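PDB 2JG5: fructose 1-phosphate kinase from Staphylococcus aureus, which probably catalyses the ATP-dependent phosphorylation of fructose 1-phosphate to fructose 1,6-bisphosphate, as a sugar kinase of the pfkB family. Local coordinates for residues N8-Y13 with R88-L93; D12-T17 with Y32-G37; L56-G61 with I81-D86; G105-S110 with P136-S141; V242-S247 with A278-E283. All blocks are in the same frame, centred on the assembly; numbering follows the deposited sequence.

Interaction 1: N8-Y13 with R88-L93; sequences NPSIDY and RINVKL
Arg88 reaches over to the backbone of Asn8 and grips its carbonyl side-on, NE and NH2 both donating to Asn8 O, with the Arg88 NH2 bond at 2.9 Å. NH2 arrives in the carbonyl plane and NE from above it. The Asn8 amide, swung anti to the backbone N (chi1 -169°), is laid nearly flat over one guanidinium face, the planes 17° apart. Arg88 NH1 turns to Ala103 O. A water joins Asn8 OD1, Pro9 O and Arg88 N. Regular parallel strand pairing takes over from here: Asn90 N gives to Ile11 O at 2.8 Å, Tyr13 N to Asn90 O, and Lys92 N to Tyr13 O at 3.0 Å. This is the parallel pair within the four-stranded mixed sheet that forms the lid of pfkB-type kinases. On one face Asp12 and Asn90 lie side by side, carboxylate and amide planes 11° apart, and Ser10 OG donates to Asp12 OD1. On the other, Tyr13 CB presses on Ile89 CG2 at 3.7 Å, and Tyr13 OH bonds to Ile89 O of the second subunit.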
# COMPACT_ATOMS: atom_id res chain seq x y z
N ASN A 8 -2.97 4.82 -15.83
CA ASN A 8 -2.23 4.67 -14.60
C ASN A 8 -3.16 4.71 -13.36
O ASN A 8 -3.02 5.57 -12.49
CB ASN A 8 -1.15 5.77 -14.53
CG ASN A 8 -0.15 5.55 -13.41
OD1 ASN A 8 -0.08 4.47 -12.82
ND2 ASN A 8 0.64 6.58 -13.11
N PRO A 9 -4.13 3.78 -13.28
CA PRO A 9 -5.05 3.78 -12.15
C PRO A 9 -4.35 3.63 -10.80
O PRO A 9 -3.18 3.22 -10.73
CB PRO A 9 -5.93 2.55 -12.42
CG PRO A 9 -5.11 1.70 -13.33
CD PRO A 9 -4.41 2.66 -14.21
N SER A 10 -5.06 3.93 -9.72
CA SER A 10 -4.41 3.95 -8.43
C SER A 10 -5.25 3.37 -7.33
O SER A 10 -6.48 3.40 -7.37
CB SER A 10 -4.05 5.38 -8.05
OG SER A 10 -5.19 6.20 -8.13
N ILE A 11 -4.57 2.83 -6.33
CA ILE A 11 -5.16 2.77 -5.02
C ILE A 11 -4.85 4.13 -4.38
O ILE A 11 -3.70 4.59 -4.35
CB ILE A 11 -4.63 1.61 -4.16
CG1 ILE A 11 -4.87 0.29 -4.89
CG2 ILE A 11 -5.34 1.57 -2.79
CD1 ILE A 11 -4.26 -0.91 -4.22
N ASP A 12 -5.91 4.79 -3.94
CA ASP A 12 -5.75 5.99 -3.17
C ASP A 12 -5.77 5.61 -1.69
O ASP A 12 -6.82 5.39 -1.10
CB ASP A 12 -6.83 7.00 -3.56
CG ASP A 12 -6.77 7.38 -5.04
OD1 ASP A 12 -5.73 7.11 -5.68
OD2 ASP A 12 -7.75 7.95 -5.56
N TYR A 13 -4.58 5.48 -1.13
CA TYR A 13 -4.41 5.14 0.27
C TYR A 13 -4.56 6.40 1.14
O TYR A 13 -3.64 7.21 1.27
CB TYR A 13 -3.05 4.45 0.46
CG TYR A 13 -2.79 3.91 1.84
CD1 TYR A 13 -3.83 3.54 2.69
CD2 TYR A 13 -1.48 3.73 2.29
CE1 TYR A 13 -3.58 3.04 3.96
CE2 TYR A 13 -1.21 3.23 3.57
CZ TYR A 13 -2.27 2.88 4.40
OH TYR A 13 -2.02 2.37 5.64
N ARG A 88 -0.18 1.35 -9.10
CA ARG A 88 0.39 2.26 -8.09
C ARG A 88 -0.49 2.47 -6.88
O ARG A 88 -1.72 2.31 -6.95
CB ARG A 88 0.79 3.61 -8.70
CG ARG A 88 -0.34 4.36 -9.37
CD ARG A 88 0.12 5.74 -9.79
NE ARG A 88 -0.89 6.37 -10.62
CZ ARG A 88 -1.01 7.68 -10.82
NH1 ARG A 88 -0.19 8.53 -10.23
NH2 ARG A 88 -1.98 8.12 -11.61
N ILE A 89 0.17 2.83 -5.77
CA ILE A 89 -0.48 3.26 -4.55
C ILE A 89 -0.12 4.72 -4.28
O ILE A 89 1.03 5.05 -3.96
CB ILE A 89 -0.12 2.39 -3.30
CG1 ILE A 89 -0.48 0.90 -3.54
CG2 ILE A 89 -0.89 2.91 -2.10
CD1 ILE A 89 0.02 -0.08 -2.43
N ASN A 90 -1.11 5.58 -4.42
CA ASN A 90 -0.96 6.99 -4.15
C ASN A 90 -1.35 7.25 -2.71
O ASN A 90 -2.28 6.64 -2.20
CB ASN A 90 -1.88 7.77 -5.08
CG ASN A 90 -1.46 7.67 -6.53
OD1 ASN A 90 -0.40 7.13 -6.84
ND2 ASN A 90 -2.30 8.19 -7.42
N VAL A 91 -0.62 8.14 -2.05
CA VAL A 91 -0.88 8.43 -0.63
C VAL A 91 -1.50 9.82 -0.44
O VAL A 91 -1.02 10.80 -0.99
CB VAL A 91 0.39 8.26 0.24
CG1 VAL A 91 0.09 8.57 1.70
CG2 VAL A 91 0.92 6.84 0.12
N LYS A 92 -2.58 9.88 0.34
CA LYS A 92 -3.25 11.13 0.68
C LYS A 92 -3.21 11.30 2.19
O LYS A 92 -3.87 10.55 2.91
CB LYS A 92 -4.71 11.13 0.19
CG LYS A 92 -4.96 10.45 -1.18
CD LYS A 92 -4.33 11.23 -2.32
CE LYS A 92 -4.17 10.37 -3.59
NZ LYS A 92 -3.72 11.18 -4.78
N LEU A 93 -2.42 12.26 2.67
CA LEU A 93 -2.29 12.51 4.11
C LEU A 93 -3.25 13.59 4.59
O LEU A 93 -3.09 14.79 4.28
CB LEU A 93 -0.85 12.89 4.49
CG LEU A 93 0.28 11.91 4.17
CD1 LEU A 93 1.60 12.49 4.61
CD2 LEU A 93 0.04 10.55 4.82
O HOH W 1 -1.05 2.34 -11.88

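Interaction 2: D12-T17 with Y32-G37; sequences DYVIFT and YKFAGG
The beta hairpin of strands 10-16 and 25-36 forms one side of the lid sheet, and here its two arms run antiparallel. Two hydrogen-bonded pairs hold it. Asp12 N gives to Phe34 O at 2.9 Å, while the return bond from Phe34 N to Asp12 O is longer, 3.3 Å; Val14 and Tyr32 exchange bonds in the same way, Tyr32 N meeting Val14 O at 2.8 Å. On the face carrying these four side chains, Tyr32 and Phe34 both have CG tucked between backbone N and carbonyl carbon (chi1 66° and 54°), which folds their rings back over strand 10-16. Each ring receives a CH-pi contact on its face. Asp12 CB stands over Phe34, 3.8 Å from the centroid of that ring, and Val14 CB sits likewise over Tyr32. The carboxylate of Asp12 is turned almost perpendicular to the Phe34 ring; its OD1 is held by the hydroxyl of Ser10, and its OD2 lies 3.2 Å from Gly36 CA, close beside a residue with no side chain. Val14 CG2 fits against both aromatics, reaching Phe34 CE2 at 3.6 Å. Farther along, Tyr32 CE1 meets the edge of the Phe16 ring. Tyr13 and Lys33 form the intervening non-hydrogen-bonded pair on the other face, and Lys33 NZ makes a salt bridge to Asp86 of the second subunit. Gly37 is the N-cap of helix 38-48, and with Gly36 it supplies the paired glycines of the pfkB signature, which in relatives act as a hinge between lid and core.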
# COMPACT_ATOMS: atom_id res chain seq x y z
N ASP A 12 -5.91 4.79 -3.94
CA ASP A 12 -5.75 5.99 -3.17
C ASP A 12 -5.77 5.61 -1.69
O ASP A 12 -6.82 5.39 -1.10
CB ASP A 12 -6.83 7.00 -3.56
CG ASP A 12 -6.77 7.38 -5.04
OD1 ASP A 12 -5.73 7.11 -5.68
OD2 ASP A 12 -7.75 7.95 -5.56
N TYR A 13 -4.58 5.48 -1.13
CA TYR A 13 -4.41 5.14 0.27
C TYR A 13 -4.56 6.40 1.14
O TYR A 13 -3.64 7.21 1.27
CB TYR A 13 -3.05 4.45 0.46
CG TYR A 13 -2.79 3.91 1.84
CD1 TYR A 13 -3.83 3.54 2.69
CD2 TYR A 13 -1.48 3.73 2.29
CE1 TYR A 13 -3.58 3.04 3.96
CE2 TYR A 13 -1.21 3.23 3.57
CZ TYR A 13 -2.27 2.88 4.40
OH TYR A 13 -2.02 2.37 5.64
N VAL A 14 -5.75 6.57 1.70
CA VAL A 14 -6.07 7.74 2.50
C VAL A 14 -5.71 7.48 3.97
O VAL A 14 -6.15 6.50 4.56
CB VAL A 14 -7.54 8.16 2.35
CG1 VAL A 14 -7.84 9.35 3.24
CG2 VAL A 14 -7.87 8.50 0.90
N ILE A 15 -4.88 8.36 4.53
CA ILE A 15 -4.37 8.20 5.88
C ILE A 15 -4.71 9.42 6.72
O ILE A 15 -4.31 10.55 6.40
CB ILE A 15 -2.83 7.96 5.90
CG1 ILE A 15 -2.44 6.80 4.97
CG2 ILE A 15 -2.35 7.70 7.32
CD1 ILE A 15 -0.95 6.67 4.72
N PHE A 16 -5.47 9.19 7.78
CA PHE A 16 -5.77 10.24 8.73
C PHE A 16 -4.75 10.15 9.83
O PHE A 16 -4.54 9.07 10.41
CB PHE A 16 -7.18 10.09 9.30
CG PHE A 16 -8.27 10.39 8.30
CD1 PHE A 16 -8.60 9.47 7.31
CD2 PHE A 16 -8.95 11.60 8.35
CE1 PHE A 16 -9.60 9.75 6.39
CE2 PHE A 16 -9.96 11.88 7.43
CZ PHE A 16 -10.29 10.95 6.45
N THR A 17 -4.12 11.29 10.12
CA THR A 17 -3.12 11.40 11.18
C THR A 17 -2.99 12.86 11.60
O THR A 17 -2.97 13.76 10.75
CB THR A 17 -1.75 10.79 10.75
OG1 THR A 17 -0.93 10.58 11.91
CG2 THR A 17 -1.02 11.66 9.72
N TYR A 32 -8.10 4.46 4.94
CA TYR A 32 -8.98 3.72 4.06
C TYR A 32 -8.44 3.80 2.65
O TYR A 32 -7.49 4.52 2.39
CB TYR A 32 -10.44 4.18 4.19
CG TYR A 32 -10.71 5.58 3.72
CD1 TYR A 32 -11.04 6.59 4.64
CD2 TYR A 32 -10.67 5.91 2.36
CE1 TYR A 32 -11.31 7.90 4.19
CE2 TYR A 32 -10.92 7.20 1.92
CZ TYR A 32 -11.24 8.19 2.83
OH TYR A 32 -11.49 9.47 2.36
N LYS A 33 -9.06 3.04 1.76
CA LYS A 33 -8.54 2.85 0.42
C LYS A 33 -9.67 2.90 -0.57
O LYS A 33 -10.75 2.38 -0.29
CB LYS A 33 -7.90 1.47 0.29
CG LYS A 33 -6.64 1.27 1.08
CD LYS A 33 -6.04 -0.09 0.75
CE LYS A 33 -5.04 -0.49 1.77
NZ LYS A 33 -5.71 -0.77 3.07
N PHE A 34 -9.42 3.49 -1.72
CA PHE A 34 -10.33 3.33 -2.85
C PHE A 34 -9.64 3.25 -4.22
O PHE A 34 -8.45 3.53 -4.34
CB PHE A 34 -11.44 4.38 -2.83
CG PHE A 34 -10.95 5.81 -2.77
CD1 PHE A 34 -10.67 6.51 -3.94
CD2 PHE A 34 -10.84 6.46 -1.54
CE1 PHE A 34 -10.25 7.86 -3.89
CE2 PHE A 34 -10.42 7.79 -1.48
CZ PHE A 34 -10.11 8.50 -2.66
N ALA A 35 -10.38 2.84 -5.23
CA ALA A 35 -9.87 2.82 -6.59
C ALA A 35 -9.91 4.24 -7.14
O ALA A 35 -10.99 4.82 -7.32
CB ALA A 35 -10.69 1.88 -7.45
N GLY A 36 -8.74 4.81 -7.40
CA GLY A 36 -8.64 6.13 -8.02
C GLY A 36 -8.11 6.11 -9.44
O GLY A 36 -7.67 5.09 -9.94
N GLY A 37 -8.14 7.28 -10.07
CA GLY A 37 -7.79 7.45 -11.46
C GLY A 37 -8.94 8.13 -12.15
O GLY A 37 -10.10 7.93 -11.78

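Interaction 3: L56-G61 with I81-D86; sequences LGFAGG and IEVDED
Phe58 and Ile81 adopt the same first torsion, with CG of the one and CG1 of the other set beside the backbone N (chi1 -52° and -54°); paired on the same face of the sheet, they send their side chains the same way, side by side, and Phe58 CD2 comes 3.8 Å from Ile81 CB. Val83 turns CG1 to the same side of its own backbone (chi1 -57°), crossing the phenylalanine at about a right angle; Val83 CG1 lies 3.7 Å from Phe58 CD2. Its other branch, CG2, leans on the Ala59 carbonyl. Leu116 of helix 110-120 also packs on the Phe58 ring. The backbones pair in parallel: Ile81 N donates to Gly57 O at 2.8 Å, Ala59 N to Ile81 O at 3.0 Å, and Val83 N to Ala59 O at 2.8 Å. The last two donors come from above the carbonyl plane they address. Past the strands the chains stay close through glycines. Gly60 fits against the loop at residues 83-85, its CA making a CH...O contact of 3.4 Å with Glu85 O. Gly61 CA touches Asp86 OD1 at 3.3 Å, while Asp86 OD2 forms a salt bridge with Lys33 of the second subunit. Gly61 N also donates to a water, which has a weak bond to Val83 O. Gly57 marks a corner in the chain, where strand 54-56 gives way to strand 58-59. Strands 58-59 and 77-82, connected through helix 61-73, make a beta-alpha-beta crossover at one margin of the parallel sheet of a ribokinase-like alpha/beta fold.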
# COMPACT_ATOMS: atom_id res chain seq x y z
N LEU A 56 -11.35 0.32 -18.84
CA LEU A 56 -10.19 -0.19 -19.57
C LEU A 56 -8.96 0.51 -19.04
O LEU A 56 -9.07 1.47 -18.27
CB LEU A 56 -10.35 0.08 -21.07
CG LEU A 56 -11.55 -0.48 -21.82
CD1 LEU A 56 -11.36 -0.20 -23.31
CD2 LEU A 56 -11.75 -1.97 -21.55
N GLY A 57 -7.78 0.03 -19.44
CA GLY A 57 -6.52 0.58 -18.94
C GLY A 57 -5.62 -0.50 -18.38
O GLY A 57 -5.78 -1.67 -18.72
N PHE A 58 -4.70 -0.13 -17.50
CA PHE A 58 -3.68 -1.09 -17.06
C PHE A 58 -3.75 -1.46 -15.59
O PHE A 58 -3.75 -0.58 -14.73
CB PHE A 58 -2.28 -0.59 -17.44
CG PHE A 58 -2.16 -0.22 -18.89
CD1 PHE A 58 -2.24 1.11 -19.28
CD2 PHE A 58 -2.01 -1.20 -19.87
CE1 PHE A 58 -2.16 1.45 -20.62
CE2 PHE A 58 -1.92 -0.86 -21.20
CZ PHE A 58 -2.00 0.45 -21.58
N ALA A 59 -3.79 -2.77 -15.31
CA ALA A 59 -3.68 -3.24 -13.93
C ALA A 59 -2.69 -4.40 -13.78
O ALA A 59 -2.52 -5.22 -14.69
CB ALA A 59 -5.04 -3.60 -13.36
N GLY A 60 -2.05 -4.47 -12.62
CA GLY A 60 -1.05 -5.48 -12.34
C GLY A 60 -0.87 -5.72 -10.86
O GLY A 60 -1.12 -4.84 -10.04
N GLY A 61 -0.40 -6.93 -10.55
CA GLY A 61 -0.18 -7.37 -9.19
C GLY A 61 -1.45 -7.41 -8.38
O GLY A 61 -2.56 -7.47 -8.92
N ILE A 81 -5.87 -4.44 -18.93
CA ILE A 81 -4.74 -5.17 -19.50
C ILE A 81 -3.77 -5.47 -18.37
O ILE A 81 -3.25 -4.54 -17.72
CB ILE A 81 -3.98 -4.34 -20.58
CG1 ILE A 81 -4.93 -3.84 -21.68
CG2 ILE A 81 -2.77 -5.11 -21.12
CD1 ILE A 81 -5.61 -4.95 -22.50
N GLU A 82 -3.54 -6.77 -18.13
CA GLU A 82 -2.62 -7.20 -17.07
C GLU A 82 -1.20 -6.78 -17.43
O GLU A 82 -0.67 -7.15 -18.49
CB GLU A 82 -2.69 -8.72 -16.85
CG GLU A 82 -1.97 -9.24 -15.58
CD GLU A 82 -1.71 -10.75 -15.60
OE1 GLU A 82 -2.48 -11.49 -14.95
OE2 GLU A 82 -0.76 -11.19 -16.28
N VAL A 83 -0.62 -5.96 -16.57
CA VAL A 83 0.79 -5.60 -16.69
C VAL A 83 1.62 -6.34 -15.62
O VAL A 83 1.06 -6.86 -14.65
CB VAL A 83 1.01 -4.06 -16.69
CG1 VAL A 83 0.20 -3.42 -17.82
CG2 VAL A 83 0.59 -3.44 -15.38
N ASP A 84 2.94 -6.38 -15.81
CA ASP A 84 3.85 -7.22 -15.03
C ASP A 84 4.31 -6.57 -13.71
O ASP A 84 4.97 -7.22 -12.89
CB ASP A 84 5.07 -7.60 -15.87
CG ASP A 84 4.69 -8.23 -17.20
OD1 ASP A 84 3.74 -9.05 -17.22
OD2 ASP A 84 5.34 -7.91 -18.23
N GLU A 85 3.98 -5.30 -13.51
CA GLU A 85 4.29 -4.62 -12.25
C GLU A 85 3.03 -4.11 -11.54
O GLU A 85 1.96 -4.00 -12.15
CB GLU A 85 5.27 -3.46 -12.49
CG GLU A 85 6.63 -3.90 -13.01
CD GLU A 85 7.64 -2.78 -13.02
OE1 GLU A 85 7.31 -1.65 -12.60
OE2 GLU A 85 8.77 -3.03 -13.47
N ASP A 86 3.18 -3.78 -10.26
CA ASP A 86 2.06 -3.37 -9.43
C ASP A 86 1.41 -2.05 -9.82
O ASP A 86 2.09 -1.04 -10.06
CB ASP A 86 2.48 -3.31 -7.96
CG ASP A 86 2.68 -4.68 -7.36
OD1 ASP A 86 2.37 -5.69 -8.03
OD2 ASP A 86 3.17 -4.76 -6.23
O HOH W 2 1.45 -8.93 -11.89

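Interaction 4: G105-S110 with P136-S141; sequences GPHITS and PSSIPS
Ile108 sets its CB toward the turn of residues 136-139, and each carbon from there outward has a neighbour in it. CB lies 3.5 Å from Ser138 OG and also borders Ile139 CG2. The CG2 branch runs alongside Ile139, its methyl 3.6 Å from Ile139 CG2. CG1 passes over the serine hydroxyl, and the tip, CD1, touches Ile139 CG2 and, 4.0 Å away, Pro136 CG. The backbone secures the same spot: Ile108 N donates to Ser138 OG at 2.9 Å with an N-H...O angle of 154°. That hydroxyl is placed by a chi1 of 60°, which sets OG between the serine's own N and carbonyl carbon. His107 adds a lateral contact, its ND1 3.5 Å from Ser138 CB. Within the second segment, Ile139 N closes a type I turn on Pro136 O. Phe7 packs against Pro136 and Ile139 from the core. Next to Ile108, Thr109 is the N-cap of helix 110-120, its OG1 accepting from Gln112 N. The contact thus joins two connecting loops of the alpha/beta core: the one that brings the chain back from the lid into an N-capped helix, and the type I turn that follows strand 128-132.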
# COMPACT_ATOMS: atom_id res chain seq x y z
N GLY A 105 3.64 4.96 -12.31
CA GLY A 105 2.91 3.74 -12.66
C GLY A 105 3.80 2.50 -12.64
O GLY A 105 5.01 2.60 -12.43
N PRO A 106 3.19 1.33 -12.87
CA PRO A 106 3.99 0.17 -13.25
C PRO A 106 4.67 0.43 -14.60
O PRO A 106 4.25 1.32 -15.35
CB PRO A 106 2.95 -0.94 -13.41
CG PRO A 106 1.65 -0.20 -13.67
CD PRO A 106 1.75 1.01 -12.81
N HIS A 107 5.73 -0.33 -14.91
CA HIS A 107 6.25 -0.36 -16.26
C HIS A 107 5.27 -1.10 -17.14
O HIS A 107 4.85 -2.22 -16.84
CB HIS A 107 7.63 -1.02 -16.36
CG HIS A 107 8.15 -1.10 -17.76
ND1 HIS A 107 8.66 -0.01 -18.43
CD2 HIS A 107 8.21 -2.14 -18.63
CE1 HIS A 107 9.02 -0.38 -19.65
NE2 HIS A 107 8.75 -1.66 -19.79
N ILE A 108 4.91 -0.44 -18.24
CA ILE A 108 3.97 -0.99 -19.21
C ILE A 108 4.72 -1.18 -20.52
O ILE A 108 5.25 -0.21 -21.10
CB ILE A 108 2.73 -0.06 -19.39
CG1 ILE A 108 2.03 0.15 -18.04
CG2 ILE A 108 1.76 -0.65 -20.42
CD1 ILE A 108 1.36 1.48 -17.88
N THR A 109 4.76 -2.44 -20.99
CA THR A 109 5.43 -2.81 -22.24
C THR A 109 4.64 -2.31 -23.45
O THR A 109 3.49 -1.91 -23.32
CB THR A 109 5.58 -4.35 -22.35
OG1 THR A 109 4.27 -4.94 -22.44
CG2 THR A 109 6.33 -4.93 -21.15
N SER A 110 5.25 -2.36 -24.62
CA SER A 110 4.60 -1.92 -25.86
C SER A 110 3.52 -2.90 -26.27
O SER A 110 2.47 -2.51 -26.77
CB SER A 110 5.63 -1.78 -26.98
OG SER A 110 6.56 -0.77 -26.66
N PRO A 136 1.54 7.75 -18.52
CA PRO A 136 2.73 7.15 -17.91
C PRO A 136 3.91 7.09 -18.88
O PRO A 136 3.72 6.91 -20.09
CB PRO A 136 2.28 5.74 -17.52
CG PRO A 136 1.03 5.49 -18.28
CD PRO A 136 0.40 6.81 -18.50
N SER A 137 5.11 7.24 -18.34
CA SER A 137 6.33 7.37 -19.13
C SER A 137 6.62 6.16 -20.01
O SER A 137 7.25 6.31 -21.05
CB SER A 137 7.52 7.59 -18.20
OG SER A 137 7.55 6.60 -17.18
N SER A 138 6.15 4.99 -19.59
CA SER A 138 6.43 3.73 -20.29
C SER A 138 5.51 3.45 -21.49
O SER A 138 5.79 2.54 -22.28
CB SER A 138 6.41 2.55 -19.31
OG SER A 138 5.15 2.43 -18.68
N ILE A 139 4.44 4.23 -21.65
CA ILE A 139 3.60 4.11 -22.85
C ILE A 139 3.86 5.24 -23.86
O ILE A 139 4.48 6.24 -23.51
CB ILE A 139 2.07 3.92 -22.50
CG1 ILE A 139 1.44 5.23 -22.00
CG2 ILE A 139 1.88 2.76 -21.53
CD1 ILE A 139 -0.08 5.23 -22.10
N PRO A 140 3.40 5.08 -25.12
CA PRO A 140 3.71 6.07 -26.15
C PRO A 140 3.23 7.45 -25.75
O PRO A 140 2.09 7.60 -25.32
CB PRO A 140 2.90 5.59 -27.35
CG PRO A 140 2.73 4.15 -27.14
CD PRO A 140 2.57 3.99 -25.65
N SER A 141 4.09 8.46 -25.86
CA SER A 141 3.66 9.79 -25.41
C SER A 141 2.50 10.31 -26.27
O SER A 141 1.75 11.19 -25.82
CB SER A 141 4.83 10.77 -25.31
OG SER A 141 5.57 10.86 -26.52

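Interaction 5: V242-S247 with A278-E283; sequences VNTVGS and ATAFDE
The amide of Asn243 lies with one face toward Glu283 O, which stands above it, 3.8 Å from Asn243 CG. At the oxygen end of the amide, Val245 N donates to Asn243 OD1 in the carbonyl plane (3.0 Å), closing an Asx turn. A chi1 of -163° carries the amide out beside the carbonyl carbon and turns it toward Glu283 O. The backbone itself places Asn243 CB, 3.3 Å from Asp282 O. The next flat group, the peptide carbonyl of Ala280 at the end of helix 265-280, is taken by two successive backbone donors. Val242 N reaches Ala280 O at 2.8 Å and Asn243 N joins it, both moderately tilted from the carbonyl plane, so the loop satisfies a carbonyl at the helix terminus. Packing completes the join. Val242 CG2 rests 3.7 Å from Phe281 C, and Thr244 CG2 faces the methyl of Ala280. Thr279 directs CG2 into the type II turn of residues 244-247, 3.6 Å from Ser247 N, while its OG1 bonds to Ser250 in the adjoining helix. Ser247 holds that turn closed with both N and OG on Thr244 O, the hydroxyl at 2.6 Å and on a lone pair. Gly246, at positive phi, is the N-cap of helix 247-260. This glycine-rich helix start belongs to the second pfkB signature, which in relatives forms the anion hole of the phosphoryl-transfer site and probably does so here.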
# COMPACT_ATOMS: atom_id res chain seq x y z
N VAL A 242 -15.57 21.74 -0.58
CA VAL A 242 -15.01 20.79 0.38
C VAL A 242 -13.78 20.12 -0.22
O VAL A 242 -12.69 20.21 0.34
CB VAL A 242 -16.05 19.73 0.83
CG1 VAL A 242 -15.42 18.76 1.82
CG2 VAL A 242 -17.27 20.38 1.43
N ASN A 243 -13.97 19.47 -1.37
CA ASN A 243 -12.91 18.73 -2.04
C ASN A 243 -13.20 18.60 -3.53
O ASN A 243 -14.12 17.89 -3.93
CB ASN A 243 -12.77 17.34 -1.41
CG ASN A 243 -11.47 16.68 -1.75
OD1 ASN A 243 -11.04 16.67 -2.90
ND2 ASN A 243 -10.82 16.10 -0.75
N THR A 244 -12.40 19.29 -4.34
CA THR A 244 -12.62 19.33 -5.79
C THR A 244 -11.96 18.18 -6.52
O THR A 244 -12.12 18.04 -7.74
CB THR A 244 -12.15 20.65 -6.44
OG1 THR A 244 -10.73 20.79 -6.27
CG2 THR A 244 -12.85 21.85 -5.83
N VAL A 245 -11.22 17.34 -5.80
CA VAL A 245 -10.66 16.15 -6.41
C VAL A 245 -11.82 15.31 -6.98
O VAL A 245 -12.78 15.00 -6.27
CB VAL A 245 -9.78 15.31 -5.43
CG1 VAL A 245 -9.28 14.03 -6.11
CG2 VAL A 245 -8.60 16.14 -4.92
N GLY A 246 -11.73 15.01 -8.27
CA GLY A 246 -12.77 14.25 -8.95
C GLY A 246 -13.87 15.04 -9.65
O GLY A 246 -14.67 14.45 -10.40
N SER A 247 -13.93 16.35 -9.41
CA SER A 247 -15.01 17.19 -9.96
C SER A 247 -14.96 17.37 -11.47
O SER A 247 -16.00 17.40 -12.14
CB SER A 247 -15.10 18.55 -9.25
OG SER A 247 -13.87 19.26 -9.27
N ALA A 278 -21.47 19.09 -7.20
CA ALA A 278 -21.83 18.19 -6.11
C ALA A 278 -20.62 17.44 -5.51
O ALA A 278 -20.51 17.30 -4.29
CB ALA A 278 -22.91 17.23 -6.56
N THR A 279 -19.72 16.98 -6.38
CA THR A 279 -18.43 16.39 -5.98
C THR A 279 -17.59 17.37 -5.18
O THR A 279 -17.15 17.05 -4.07
CB THR A 279 -17.62 15.91 -7.22
OG1 THR A 279 -18.32 14.84 -7.85
CG2 THR A 279 -16.23 15.42 -6.83
N ALA A 280 -17.41 18.57 -5.74
CA ALA A 280 -16.70 19.67 -5.07
C ALA A 280 -17.19 19.91 -3.64
O ALA A 280 -16.39 20.20 -2.74
CB ALA A 280 -16.78 20.94 -5.89
N PHE A 281 -18.50 19.76 -3.43
CA PHE A 281 -19.14 19.98 -2.13
C PHE A 281 -19.16 18.73 -1.25
O PHE A 281 -19.97 18.62 -0.34
CB PHE A 281 -20.59 20.46 -2.34
CG PHE A 281 -20.71 21.84 -2.93
CD1 PHE A 281 -19.61 22.70 -3.04
CD2 PHE A 281 -21.96 22.31 -3.35
CE1 PHE A 281 -19.74 23.99 -3.58
CE2 PHE A 281 -22.12 23.59 -3.89
CZ PHE A 281 -21.00 24.43 -4.01
N ASP A 282 -18.25 17.79 -1.51
CA ASP A 282 -18.29 16.46 -0.90
C ASP A 282 -16.89 15.95 -0.54
O ASP A 282 -15.90 16.43 -1.10
CB ASP A 282 -18.97 15.48 -1.88
CG ASP A 282 -19.47 14.21 -1.20
OD1 ASP A 282 -20.71 14.08 -1.05
OD2 ASP A 282 -18.64 13.34 -0.85
N GLU A 283 -16.83 14.98 0.38
CA GLU A 283 -15.56 14.33 0.75
C GLU A 283 -14.97 13.65 -0.47
O GLU A 283 -13.79 13.83 -0.79
CB GLU A 283 -15.75 13.26 1.83
CG GLU A 283 -16.86 13.48 2.85
CD GLU A 283 -16.97 12.31 3.83
OE1 GLU A 283 -16.05 11.46 3.88
OE2 GLU A 283 -17.98 12.25 4.57
O HOH W 3 -13.28 14.43 -3.94

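How the interactions relate
Interactions 1 and 2 are two sides of one strand: they share Asp12 and Tyr13, their centres are about 6 Å apart, and together they build the lid sheet, which also touches the second subunit. Interaction 3 lies on the core sheet, about 15 Å from interaction 1 between centres, and meets it where Pro9 CG touches Phe58 O (3.0 Å). Interaction 4 adjoins interaction 3, with Glu85 OE1 probably bonded to His107 N (3.1 Å). Interaction 5, at the probable anion hole, stands apart: its nearest atoms are about 5 Å from interaction 2 and about 6 Å from interaction 1, yet about 17 Å from interaction 4, across the chain's centre.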